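Local coordinates for ribonuclease S-F11 (Nicotiana alata, PDB 1IOO), which cleaves RNA as a secreted T2-type endoribonuclease of the style and is associated with gametophytic self-incompatibility, the rejection of self pollen, at residues Leu43-Pro48 with Lys90-Gln96; Thr51-Phe55 with Gln101-Phe105. All coordinates share one frame; numbering follows the deposited sequence.

Contact 1: Leu43-Pro48 with Lys90-Gln96; sequences LHNCKP and KHGSCCQ
The C46-C94 disulfide ties the loop 43-48 to the type I turn from G92 to C95 where helix 82-92 runs out, a surface cross-link in this RNase T2 fold beside the catalytic H91. The two SG atoms are 2.0 Å apart with a CSSC torsion of 94°, and L43 lays its CG against SG of C94. Backbone N-H groups of the loop extend the join: N45 N donates to K90 O at 2.8 Å, while C46 N makes a weak bond to S93 OG, whose stronger partner is I89 O. At the far end, CG of Q96 lies anti to the carbonyl carbon (chi1 -64°) and the chain extends beyond it, carrying NE2 to P48 O at 3.0 Å and, on its other N-H, to S93 O of its own segment. With an alanine in its place, both carbonyls would probably lose this shared donor, and the turn would be less firmly held to P48. H91, the experimentally identified proton acceptor, stacks on W35 and is linked to the loop by one water, lying in the imidazole plane 2.7 Å from H91 ND1 and donating to L43 O, also at 2.7 Å.

Contact 2: Thr51-Phe55 with Gln101-Phe105; sequences TYSYF and QNTYF
Q101, in the first turn of helix 101-113, joins its side-chain amide to the backbone of S53, packing the loop 51-55 on that helix of the RNase T2 fold, and aromatic rings close round the pair. The polar part is a two-bond grip. S53 N donates to Q101 OE1 at 2.8 Å, almost straight at 174°, and Q101 NE2 returns a bond to S53 O at 2.7 Å. Both use a lone pair in the carbonyl plane, so the amide is fixed in rotation as well as position. Extension makes this possible: CG of Q101 stands anti to the backbone N (chi1 -173°) and the chain runs on straight, carrying the amide out to the loop. A water 2.9 Å from Q101 OE1 donates to that oxygen and also hydrogen-bonds S53 OG.

The same amide packs against two rings in different ways. It lies nearly parallel to Y52, planes 8° apart, with NE2 over one face toward the rim. Against F55 it stands almost upright, and NE2 again comes over a face, 3.2 Å from F55 CZ. N102 reaches the edge of that phenyl with its ND2.

Among the rings themselves, F55 and F105 form a T-shaped pair, centroids 5.0 Å apart, the edge of F55 directed at the face of F105. Y52 adds a looser apolar touch, its CE1 to F105 CE1.

The side chain of Y52 comes within about 6 Å of that of Q69, which probably binds the RNA 3'-phosphate. Helix 82-92 backs the tyrosine with W84, K85 and Y88, while its hydroxyl bonds to Q81 just before that helix. L63 of helix 57-66 touches both F55 and F105, and Y104, the residue before F105, bonds through its hydroxyl to L34 O of strand 30-37.

Both contacts fasten parts of the long loop between strand 30-37 and helix 57-66 to successive helices, contact 1 to the end of helix 82-92 and contact 2 to the start of helix 101-113. Contact 1 lies at the surface and relies on a covalent bond and backbone carbonyls; contact 2 is partly buried, trading the disulfide for an amide grip among phenyl and phenol rings. Their centres are 13 Å apart, and they touch through Y104 of contact 2: its CD2 packs 3.6 Å from C95 SG, and its CE2 lies against G92 CA. Contact 1 includes the catalytic H91 itself, whereas contact 2 approaches Q87, a probable active-site residue, through F105.

Contact 1: Leu43-Pro48 with Lys90-Gln96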
# COMPACT_ATOMS: atom_id res chain seq x y z
N LEU A 43 -4.41 10.65 10.85
CA LEU A 43 -3.20 11.42 11.12
C LEU A 43 -2.49 11.74 9.81
O LEU A 43 -2.24 10.84 9.00
CB LEU A 43 -2.28 10.60 12.02
CG LEU A 43 -1.03 11.26 12.59
CD1 LEU A 43 -1.42 12.52 13.35
CD2 LEU A 43 -0.32 10.27 13.50
N HIS A 44 -2.17 13.01 9.58
CA HIS A 44 -1.51 13.42 8.34
C HIS A 44 -0.95 14.83 8.44
O HIS A 44 -1.37 15.62 9.28
CB HIS A 44 -2.50 13.34 7.18
CG HIS A 44 -3.68 14.25 7.32
ND1 HIS A 44 -3.69 15.54 6.83
CD2 HIS A 44 -4.88 14.07 7.93
CE1 HIS A 44 -4.84 16.11 7.12
NE2 HIS A 44 -5.58 15.24 7.79
N ASN A 45 0.01 15.13 7.56
CA ASN A 45 0.64 16.45 7.51
C ASN A 45 1.08 16.91 8.90
O ASN A 45 0.72 17.99 9.35
CB ASN A 45 -0.32 17.48 6.90
CG ASN A 45 -0.65 17.17 5.46
OD1 ASN A 45 -1.81 16.93 5.11
ND2 ASN A 45 0.37 17.17 4.61
N CYS A 46 1.86 16.07 9.56
CA CYS A 46 2.36 16.37 10.89
C CYS A 46 3.49 17.40 10.81
O CYS A 46 4.24 17.45 9.84
CB CYS A 46 2.84 15.08 11.56
SG CYS A 46 1.48 13.88 11.83
N LYS A 47 3.59 18.24 11.83
CA LYS A 47 4.62 19.27 11.87
C LYS A 47 5.77 18.86 12.78
O LYS A 47 5.57 18.14 13.76
CB LYS A 47 4.03 20.60 12.34
CG LYS A 47 2.87 21.10 11.50
CD LYS A 47 3.27 21.30 10.04
CE LYS A 47 2.07 21.70 9.19
NZ LYS A 47 2.43 21.91 7.76
N PRO A 48 6.99 19.31 12.46
CA PRO A 48 7.25 20.16 11.30
C PRO A 48 7.40 19.35 10.02
O PRO A 48 7.72 18.15 10.06
CB PRO A 48 8.54 20.87 11.69
CG PRO A 48 9.28 19.78 12.40
CD PRO A 48 8.20 19.18 13.29
N LYS A 90 3.46 14.07 3.70
CA LYS A 90 2.12 13.88 4.25
C LYS A 90 2.06 12.80 5.33
O LYS A 90 1.35 12.95 6.32
CB LYS A 90 1.14 13.52 3.12
CG LYS A 90 -0.31 13.39 3.58
CD LYS A 90 -1.24 13.11 2.40
CE LYS A 90 -2.69 13.07 2.85
NZ LYS A 90 -3.61 12.88 1.70
N HIS A 91 2.81 11.71 5.15
CA HIS A 91 2.75 10.61 6.11
C HIS A 91 4.05 10.39 6.86
O HIS A 91 4.04 10.15 8.06
CB HIS A 91 2.31 9.34 5.37
CG HIS A 91 0.90 9.41 4.88
ND1 HIS A 91 -0.18 9.43 5.74
CD2 HIS A 91 0.39 9.52 3.63
CE1 HIS A 91 -1.30 9.55 5.04
NE2 HIS A 91 -0.98 9.60 3.76
N GLY A 92 5.18 10.45 6.15
CA GLY A 92 6.45 10.25 6.83
C GLY A 92 6.65 11.24 7.95
O GLY A 92 7.34 10.98 8.93
N SER A 93 6.02 12.40 7.81
CA SER A 93 6.13 13.47 8.80
C SER A 93 5.50 13.08 10.14
O SER A 93 5.76 13.72 11.16
CB SER A 93 5.41 14.72 8.28
OG SER A 93 4.03 14.45 8.06
N CYS A 94 4.71 12.01 10.15
CA CYS A 94 4.02 11.61 11.36
C CYS A 94 4.75 10.53 12.17
O CYS A 94 4.23 10.05 13.18
CB CYS A 94 2.61 11.16 11.00
SG CYS A 94 1.61 12.52 10.31
N CYS A 95 5.96 10.16 11.75
CA CYS A 95 6.75 9.16 12.47
C CYS A 95 8.23 9.54 12.46
O CYS A 95 9.09 8.71 12.16
CB CYS A 95 6.56 7.77 11.86
SG CYS A 95 6.93 7.65 10.08
N GLN A 96 8.52 10.78 12.82
CA GLN A 96 9.89 11.30 12.79
C GLN A 96 10.70 10.95 14.04
O GLN A 96 11.91 11.15 14.05
CB GLN A 96 9.86 12.81 12.62
CG GLN A 96 9.27 13.28 11.31
CD GLN A 96 9.27 14.79 11.21
OE1 GLN A 96 10.33 15.42 11.23
NE2 GLN A 96 8.09 15.38 11.10
O HOH W 1 0.06 9.51 8.43

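Contact 2: Thr51-Phe55 with Gln101-Phe105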
# COMPACT_ATOMS: atom_id res chain seq x y z
N THR A 51 12.21 17.86 5.52
CA THR A 51 12.85 18.12 4.24
C THR A 51 13.09 16.82 3.49
O THR A 51 13.53 15.83 4.07
CB THR A 51 14.20 18.85 4.41
OG1 THR A 51 15.00 18.19 5.40
CG2 THR A 51 13.98 20.30 4.80
N TYR A 52 12.79 16.83 2.20
CA TYR A 52 12.97 15.64 1.38
C TYR A 52 14.22 15.74 0.54
O TYR A 52 14.45 16.74 -0.14
CB TYR A 52 11.77 15.44 0.45
CG TYR A 52 11.84 14.19 -0.41
CD1 TYR A 52 11.41 12.96 0.08
CD2 TYR A 52 12.35 14.23 -1.70
CE1 TYR A 52 11.48 11.80 -0.69
CE2 TYR A 52 12.43 13.09 -2.49
CZ TYR A 52 11.99 11.88 -1.98
OH TYR A 52 12.07 10.75 -2.75
N SER A 53 15.05 14.71 0.61
CA SER A 53 16.26 14.62 -0.19
C SER A 53 16.06 13.60 -1.29
O SER A 53 15.50 12.53 -1.05
CB SER A 53 17.44 14.21 0.69
OG SER A 53 17.64 15.15 1.72
N TYR A 54 16.50 13.92 -2.50
CA TYR A 54 16.30 13.02 -3.62
C TYR A 54 17.19 11.79 -3.53
O TYR A 54 18.40 11.89 -3.34
CB TYR A 54 16.48 13.78 -4.94
CG TYR A 54 15.46 14.90 -5.08
CD1 TYR A 54 15.68 16.14 -4.49
CD2 TYR A 54 14.25 14.68 -5.73
CE1 TYR A 54 14.71 17.15 -4.54
CE2 TYR A 54 13.27 15.68 -5.78
CZ TYR A 54 13.51 16.91 -5.18
OH TYR A 54 12.54 17.89 -5.22
N PHE A 55 16.57 10.62 -3.64
CA PHE A 55 17.29 9.35 -3.58
C PHE A 55 18.10 9.10 -4.85
O PHE A 55 17.77 9.59 -5.93
CB PHE A 55 16.30 8.19 -3.40
CG PHE A 55 15.66 8.13 -2.04
CD1 PHE A 55 14.28 8.29 -1.90
CD2 PHE A 55 16.42 7.89 -0.90
CE1 PHE A 55 13.66 8.20 -0.65
CE2 PHE A 55 15.81 7.79 0.36
CZ PHE A 55 14.43 7.94 0.48
N GLN A 101 14.19 9.99 6.90
CA GLN A 101 13.76 9.72 5.54
C GLN A 101 14.26 8.36 5.05
O GLN A 101 13.50 7.58 4.47
CB GLN A 101 14.24 10.80 4.57
CG GLN A 101 13.64 10.61 3.19
CD GLN A 101 14.19 11.59 2.18
OE1 GLN A 101 14.44 12.75 2.50
NE2 GLN A 101 14.37 11.13 0.94
N ASN A 102 15.53 8.08 5.30
CA ASN A 102 16.13 6.83 4.84
C ASN A 102 15.52 5.60 5.51
O ASN A 102 15.25 4.61 4.83
CB ASN A 102 17.65 6.86 5.08
CG ASN A 102 18.37 7.78 4.12
OD1 ASN A 102 19.55 8.08 4.30
ND2 ASN A 102 17.67 8.23 3.09
N THR A 103 15.32 5.65 6.82
CA THR A 103 14.78 4.47 7.51
C THR A 103 13.27 4.34 7.30
O THR A 103 12.73 3.24 7.42
CB THR A 103 15.14 4.47 9.00
OG1 THR A 103 14.65 5.65 9.62
CG2 THR A 103 16.66 4.42 9.15
N TYR A 104 12.60 5.44 6.99
CA TYR A 104 11.17 5.37 6.69
C TYR A 104 10.95 4.62 5.38
O TYR A 104 10.16 3.67 5.32
CB TYR A 104 10.58 6.78 6.61
CG TYR A 104 9.17 6.83 6.06
CD1 TYR A 104 8.94 7.22 4.74
CD2 TYR A 104 8.07 6.50 6.86
CE1 TYR A 104 7.64 7.30 4.23
CE2 TYR A 104 6.76 6.57 6.35
CZ TYR A 104 6.56 6.97 5.03
OH TYR A 104 5.29 7.05 4.50
N PHE A 105 11.66 5.03 4.34
CA PHE A 105 11.54 4.33 3.06
C PHE A 105 12.14 2.93 3.15
O PHE A 105 11.63 1.99 2.55
CB PHE A 105 12.17 5.14 1.93
CG PHE A 105 11.30 6.27 1.45
CD1 PHE A 105 11.38 7.53 2.04
CD2 PHE A 105 10.36 6.04 0.46
CE1 PHE A 105 10.53 8.56 1.64
CE2 PHE A 105 9.49 7.06 0.06
CZ PHE A 105 9.58 8.32 0.65
O HOH W 2 16.65 13.65 4.17